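Long-range contact in succinoglycan biosynthesis protein (Bacillus cereus ATCC 14579, PDB 2QGM), which is of unproven function but belongs to the erythromycin esterase-like family and may take part in succinoglycan biosynthesis: residues Thr54-Lys68 with Thr91-Met104. Residues are numbered along the deposited sequence; the frame is centred on the assembly and turned at random.
Sequences TIEPSKPFEDLKPLK and TMKFRLVKYLVTEM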
loop_
_atom_site.group_PDB
_atom_site.type_symbol
_atom_site.label_atom_id
_atom_site.label_comp_id
_atom_site.label_asym_id
_atom_site.label_seq_id
_atom_site.Cartn_x
_atom_site.Cartn_y
_atom_site.Cartn_z
ATOM N N THR A 54 9.552 -10.275 18.229
ATOM C CA THR A 54 10.609 -10.029 17.250
ATOM C C THR A 54 10.004 -9.490 15.964
ATOM O O THR A 54 8.784 -9.464 15.814
ATOM C CB THR A 54 11.334 -11.344 16.916
ATOM O OG1 THR A 54 12.391 -11.102 15.982
ATOM C CG2 THR A 54 10.357 -12.350 16.306
ATOM N N ILE A 55 10.862 -9.054 15.048
ATOM C CA ILE A 55 10.428 -8.555 13.745
ATOM C C ILE A 55 10.900 -9.555 12.681
ATOM O O ILE A 55 10.525 -9.453 11.514
ATOM C CB ILE A 55 11.059 -7.183 13.408
ATOM C CG1 ILE A 55 12.576 -7.295 13.400
ATOM C CG2 ILE A 55 10.632 -6.132 14.421
ATOM C CD1 ILE A 55 13.261 -6.020 12.985
ATOM N N GLU A 56 11.722 -10.517 13.099
ATOM C CA GLU A 56 12.287 -11.518 12.193
ATOM C C GLU A 56 11.256 -12.440 11.564
ATOM O O GLU A 56 10.584 -13.199 12.250
ATOM C CB GLU A 56 13.350 -12.353 12.918
ATOM C CG GLU A 56 14.575 -11.560 13.334
ATOM C CD GLU A 56 15.156 -10.743 12.189
ATOM O OE1 GLU A 56 15.464 -11.331 11.128
ATOM O OE2 GLU A 56 15.303 -9.509 12.350
ATOM N N PRO A 57 11.119 -12.388 10.230
ATOM C CA PRO A 57 10.144 -13.245 9.550
ATOM C C PRO A 57 10.389 -14.755 9.700
ATOM O O PRO A 57 9.451 -15.549 9.647
ATOM C CB PRO A 57 10.243 -12.778 8.094
ATOM C CG PRO A 57 10.589 -11.339 8.232
ATOM C CD PRO A 57 11.654 -11.371 9.309
ATOM N N SER A 58 11.644 -15.148 9.903
ATOM C CA SER A 58 11.988 -16.560 10.035
ATOM C C SER A 58 11.623 -17.202 11.373
ATOM O O SER A 58 11.569 -18.431 11.480
ATOM C CB SER A 58 13.479 -16.759 9.772
ATOM O OG SER A 58 14.266 -16.008 10.676
ATOM N N LYS A 59 11.374 -16.382 12.389
ATOM C CA LYS A 59 11.022 -16.889 13.714
ATOM C C LYS A 59 9.578 -17.375 13.827
ATOM O O LYS A 59 8.708 -16.950 13.063
ATOM C CB LYS A 59 11.274 -15.800 14.770
ATOM C CG LYS A 59 12.732 -15.398 14.902
ATOM C CD LYS A 59 13.570 -16.528 15.486
ATOM C CE LYS A 59 15.025 -16.106 15.612
ATOM N NZ LYS A 59 15.852 -17.156 16.266
ATOM N N PRO A 60 9.312 -18.275 14.791
ATOM C CA PRO A 60 7.976 -18.836 15.035
ATOM C C PRO A 60 6.934 -17.716 15.139
ATOM O O PRO A 60 7.260 -16.610 15.556
ATOM C CB PRO A 60 8.159 -19.585 16.356
ATOM C CG PRO A 60 9.579 -20.029 16.293
ATOM C CD PRO A 60 10.281 -18.790 15.777
ATOM N N PHE A 61 5.687 -18.022 14.789
ATOM C CA PHE A 61 4.615 -17.029 14.811
ATOM C C PHE A 61 3.681 -17.084 16.017
ATOM O O PHE A 61 2.533 -16.641 15.935
ATOM C CB PHE A 61 3.767 -17.158 13.537
ATOM C CG PHE A 61 4.523 -16.885 12.270
ATOM C CD1 PHE A 61 5.151 -15.661 12.073
ATOM C CD2 PHE A 61 4.578 -17.839 11.254
ATOM C CE1 PHE A 61 5.823 -15.382 10.883
ATOM C CE2 PHE A 61 5.246 -17.570 10.059
ATOM C CZ PHE A 61 5.872 -16.336 9.870
ATOM N N GLU A 62 4.158 -17.621 17.136
ATOM C CA GLU A 62 3.319 -17.718 18.324
ATOM C C GLU A 62 2.763 -16.376 18.799
ATOM O O GLU A 62 1.619 -16.305 19.247
ATOM C CB GLU A 62 4.088 -18.377 19.473
ATOM C CG GLU A 62 4.237 -19.883 19.336
ATOM C CD GLU A 62 2.898 -20.608 19.335
ATOM O OE1 GLU A 62 2.150 -20.489 20.334
ATOM O OE2 GLU A 62 2.594 -21.299 18.337
ATOM N N ASP A 63 3.558 -15.314 18.696
ATOM C CA ASP A 63 3.103 -14.005 19.159
ATOM C C ASP A 63 2.118 -13.325 18.215
ATOM O O ASP A 63 1.597 -12.252 18.525
ATOM C CB ASP A 63 4.301 -13.081 19.438
ATOM C CG ASP A 63 5.087 -12.748 18.193
ATOM O OD1 ASP A 63 5.070 -13.555 17.241
ATOM O OD2 ASP A 63 5.735 -11.680 18.173
ATOM N N LEU A 64 1.850 -13.949 17.071
ATOM C CA LEU A 64 0.905 -13.382 16.114
ATOM C C LEU A 64 -0.459 -14.065 16.178
ATOM O O LEU A 64 -1.366 -13.721 15.418
ATOM C CB LEU A 64 1.463 -13.467 14.687
ATOM C CG LEU A 64 2.743 -12.656 14.452
ATOM C CD1 LEU A 64 3.250 -12.851 13.027
ATOM C CD2 LEU A 64 2.468 -11.189 14.731
ATOM N N LYS A 65 -0.610 -15.027 17.083
ATOM C CA LYS A 65 -1.888 -15.712 17.218
ATOM C C LYS A 65 -3.012 -14.727 17.558
ATOM O O LYS A 65 -4.140 -14.891 17.097
ATOM C CB LYS A 65 -1.803 -16.817 18.273
ATOM C CG LYS A 65 -0.840 -17.939 17.883
ATOM C CD LYS A 65 -1.256 -19.288 18.471
ATOM C CE LYS A 65 -1.337 -19.257 19.988
ATOM N NZ LYS A 65 -1.739 -20.590 20.535
ATOM N N PRO A 66 -2.727 -13.697 18.375
ATOM C CA PRO A 66 -3.808 -12.755 18.683
ATOM C C PRO A 66 -4.267 -12.038 17.413
ATOM O O PRO A 66 -5.412 -11.610 17.316
ATOM C CB PRO A 66 -3.158 -11.800 19.678
ATOM C CG PRO A 66 -2.201 -12.677 20.397
ATOM C CD PRO A 66 -1.574 -13.480 19.268
ATOM N N LEU A 67 -3.365 -11.930 16.440
ATOM C CA LEU A 67 -3.673 -11.255 15.187
ATOM C C LEU A 67 -4.691 -12.006 14.335
ATOM O O LEU A 67 -5.528 -11.388 13.667
ATOM C CB LEU A 67 -2.397 -11.027 14.370
ATOM C CG LEU A 67 -2.571 -10.236 13.065
ATOM C CD1 LEU A 67 -3.038 -8.820 13.384
ATOM C CD2 LEU A 67 -1.259 -10.214 12.294
ATOM N N LYS A 68 -4.625 -13.334 14.355
ATOM C CA LYS A 68 -5.552 -14.154 13.579
ATOM C C LYS A 68 -6.964 -13.947 14.105
ATOM O O LYS A 68 -7.924 -13.907 13.337
ATOM C CB LYS A 68 -5.174 -15.641 13.677
ATOM C CG LYS A 68 -6.064 -16.556 12.836
ATOM C CD LYS A 68 -5.546 -17.994 12.810
ATOM C CE LYS A 68 -6.429 -18.878 11.938
ATOM N NZ LYS A 68 -5.908 -20.270 11.815
ATOM N N THR A 91 10.558 -4.571 7.768
ATOM C CA THR A 91 10.814 -5.957 8.136
ATOM C C THR A 91 9.651 -6.563 8.920
ATOM O O THR A 91 9.297 -7.720 8.702
ATOM C CB THR A 91 12.117 -6.080 8.950
ATOM O OG1 THR A 91 13.219 -5.671 8.131
ATOM C CG2 THR A 91 12.340 -7.522 9.394
HETATM N N MSE A 92 9.052 -5.790 9.822
HETATM C CA MSE A 92 7.923 -6.304 10.591
HETATM C C MSE A 92 6.736 -6.546 9.658
HETATM O O MSE A 92 5.962 -7.475 9.859
HETATM C CB MSE A 92 7.531 -5.331 11.706
HETATM C CG MSE A 92 6.290 -5.729 12.525
HETATM SE SE MSE A 92 6.566 -7.341 13.579
HETATM C CE MSE A 92 5.474 -8.586 12.619
ATOM N N LYS A 93 6.585 -5.710 8.636
ATOM C CA LYS A 93 5.503 -5.893 7.687
ATOM C C LYS A 93 5.727 -7.171 6.887
ATOM O O LYS A 93 4.783 -7.860 6.536
ATOM C CB LYS A 93 5.381 -4.685 6.756
ATOM C CG LYS A 93 4.742 -3.490 7.437
ATOM C CD LYS A 93 4.601 -2.283 6.527
ATOM C CE LYS A 93 3.606 -2.535 5.420
ATOM N NZ LYS A 93 3.457 -1.310 4.593
ATOM N N PHE A 94 6.985 -7.473 6.599
ATOM C CA PHE A 94 7.342 -8.694 5.889
ATOM C C PHE A 94 6.945 -9.877 6.790
ATOM O O PHE A 94 6.360 -10.852 6.321
ATOM C CB PHE A 94 8.853 -8.647 5.602
ATOM C CG PHE A 94 9.454 -9.924 5.069
ATOM C CD1 PHE A 94 8.671 -10.965 4.564
ATOM C CD2 PHE A 94 10.845 -10.068 5.064
ATOM C CE1 PHE A 94 9.273 -12.131 4.067
ATOM C CE2 PHE A 94 11.449 -11.222 4.571
ATOM C CZ PHE A 94 10.667 -12.262 4.067
ATOM N N ARG A 95 7.239 -9.783 8.087
ATOM C CA ARG A 95 6.867 -10.862 8.998
ATOM C C ARG A 95 5.347 -11.036 8.975
ATOM O O ARG A 95 4.845 -12.155 8.886
ATOM C CB ARG A 95 7.359 -10.560 10.422
ATOM C CG ARG A 95 6.983 -11.594 11.468
ATOM C CD ARG A 95 7.712 -11.319 12.783
ATOM N NE ARG A 95 7.168 -12.085 13.902
ATOM C CZ ARG A 95 7.334 -13.392 14.074
ATOM N NH1 ARG A 95 8.043 -14.102 13.203
ATOM N NH2 ARG A 95 6.776 -13.998 15.117
ATOM N N LEU A 96 4.619 -9.922 9.034
ATOM C CA LEU A 96 3.159 -9.953 9.003
ATOM C C LEU A 96 2.642 -10.588 7.708
ATOM O O LEU A 96 1.740 -11.413 7.741
ATOM C CB LEU A 96 2.596 -8.535 9.140
ATOM C CG LEU A 96 1.914 -8.102 10.442
ATOM C CD1 LEU A 96 2.398 -8.931 11.624
ATOM C CD2 LEU A 96 2.163 -6.609 10.657
ATOM N N VAL A 97 3.213 -10.193 6.576
ATOM C CA VAL A 97 2.820 -10.740 5.280
ATOM C C VAL A 97 3.039 -12.249 5.285
ATOM O O VAL A 97 2.156 -13.026 4.914
ATOM C CB VAL A 97 3.648 -10.093 4.124
ATOM C CG1 VAL A 97 3.407 -10.846 2.812
ATOM C CG2 VAL A 97 3.269 -8.617 3.970
ATOM N N LYS A 98 4.211 -12.673 5.738
ATOM C CA LYS A 98 4.511 -14.098 5.776
ATOM C C LYS A 98 3.490 -14.862 6.622
ATOM O O LYS A 98 3.061 -15.960 6.255
ATOM C CB LYS A 98 5.926 -14.316 6.314
ATOM C CG LYS A 98 6.464 -15.708 6.042
ATOM C CD LYS A 98 7.911 -15.831 6.483
ATOM C CE LYS A 98 8.457 -17.206 6.179
ATOM N NZ LYS A 98 9.819 -17.370 6.747
ATOM N N TYR A 99 3.094 -14.284 7.750
ATOM C CA TYR A 99 2.107 -14.926 8.612
ATOM C C TYR A 99 0.750 -15.024 7.907
ATOM O O TYR A 99 0.113 -16.078 7.912
ATOM C CB TYR A 99 1.958 -14.142 9.919
ATOM C CG TYR A 99 0.917 -14.722 10.846
ATOM C CD1 TYR A 99 1.150 -15.908 11.536
ATOM C CD2 TYR A 99 -0.316 -14.092 11.014
ATOM C CE1 TYR A 99 0.176 -16.450 12.377
ATOM C CE2 TYR A 99 -1.291 -14.627 11.844
ATOM C CZ TYR A 99 -1.042 -15.805 12.521
ATOM O OH TYR A 99 -2.021 -16.354 13.322
ATOM N N LEU A 100 0.308 -13.929 7.293
ATOM C CA LEU A 100 -0.975 -13.928 6.584
ATOM C C LEU A 100 -1.004 -14.956 5.455
ATOM O O LEU A 100 -2.006 -15.637 5.244
ATOM C CB LEU A 100 -1.265 -12.541 5.995
ATOM C CG LEU A 100 -1.566 -11.414 6.984
ATOM C CD1 LEU A 100 -1.917 -10.160 6.211
ATOM C CD2 LEU A 100 -2.706 -11.805 7.911
ATOM N N VAL A 101 0.100 -15.076 4.727
ATOM C CA VAL A 101 0.155 -16.023 3.619
ATOM C C VAL A 101 0.187 -17.478 4.090
ATOM O O VAL A 101 -0.618 -18.299 3.647
ATOM C CB VAL A 101 1.391 -15.756 2.710
ATOM C CG1 VAL A 101 1.542 -16.863 1.684
ATOM C CG2 VAL A 101 1.229 -14.439 1.983
ATOM N N THR A 102 1.096 -17.774 5.011
ATOM C CA THR A 102 1.269 -19.128 5.515
ATOM C C THR A 102 0.240 -19.644 6.521
ATOM O O THR A 102 -0.027 -20.847 6.559
ATOM C CB THR A 102 2.659 -19.297 6.149
ATOM O OG1 THR A 102 2.771 -18.420 7.274
ATOM C CG2 THR A 102 3.754 -18.970 5.152
ATOM N N GLU A 103 -0.331 -18.760 7.334
ATOM C CA GLU A 103 -1.296 -19.181 8.357
ATOM C C GLU A 103 -2.752 -18.740 8.149
ATOM O O GLU A 103 -3.664 -19.309 8.756
ATOM C CB GLU A 103 -0.831 -18.687 9.738
ATOM C CG GLU A 103 0.516 -19.236 10.211
ATOM C CD GLU A 103 0.546 -20.756 10.281
ATOM O OE1 GLU A 103 -0.480 -21.356 10.655
ATOM O OE2 GLU A 103 1.598 -21.350 9.972
HETATM N N MSE A 104 -2.979 -17.743 7.295
HETATM C CA MSE A 104 -4.334 -17.252 7.086
HETATM C C MSE A 104 -4.859 -17.264 5.653
HETATM O O MSE A 104 -5.900 -16.675 5.361
HETATM C CB MSE A 104 -4.458 -15.843 7.676
HETATM C CG MSE A 104 -4.319 -15.814 9.188
HETATM SE SE MSE A 104 -4.768 -14.101 9.925
HETATM C CE MSE A 104 -6.668 -14.129 9.570
HETATM O O HOH W 1 6.161 -10.400 15.851
HETATM O O HOH W 2 -3.029 -20.475 11.942
#
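R95 NH2 is held by two oxygens, P60 O and D63 OD1. Its side chain rises from helix 87-104 into the loop 54-60, which wraps over that helix, one of those packed on the large mixed sheet. R95 NH2 bonds P60 O at 2.7 Å, nearly straight at 174°. R95 NH2 also meets D63 OD1 at 2.8 Å on the syn side of the carboxylate, as a salt bridge. R95 NH1 donates to K59 O at 2.9 Å and more weakly to E56 O; E56 opens a type I beta turn that runs to K59. R95 NE gives its N-H to a water that in turn donates to T54 O and D63 OD2. K59 O, P60 O and D63 OD1 lie close to the guanidinium plane, so the bonds should fix its rotation. T54 CG2 sits over one face and F61 CD1 over the other. The side chain reaches this buried site because it is extended from CG to NE, with CG anti to the backbone N (chi1 178°). The D63 carboxylate probably balances the buried charge in part.

Apolar contacts flank this grip. P57 CG lies over the F94 ring, 3.7 Å from its centroid, in a CH-pi contact. At the other end the edge of Y99 turns toward the face of F61 in an offset edge-to-face pair, planes 65° apart. L64 CB stands almost centrally over the Y99 ring, 3.8 Å from its centroid. L64 CD2, from the 3-10 turn, and L67 CD2, from helix 65-71, both touch L96 CD1 on helix 87-104. K98 packs its CG at the edge of the F61 ring. K68 runs extended past M104, a selenomethionine, and K68 CA lies 3.7 Å from M104 SE.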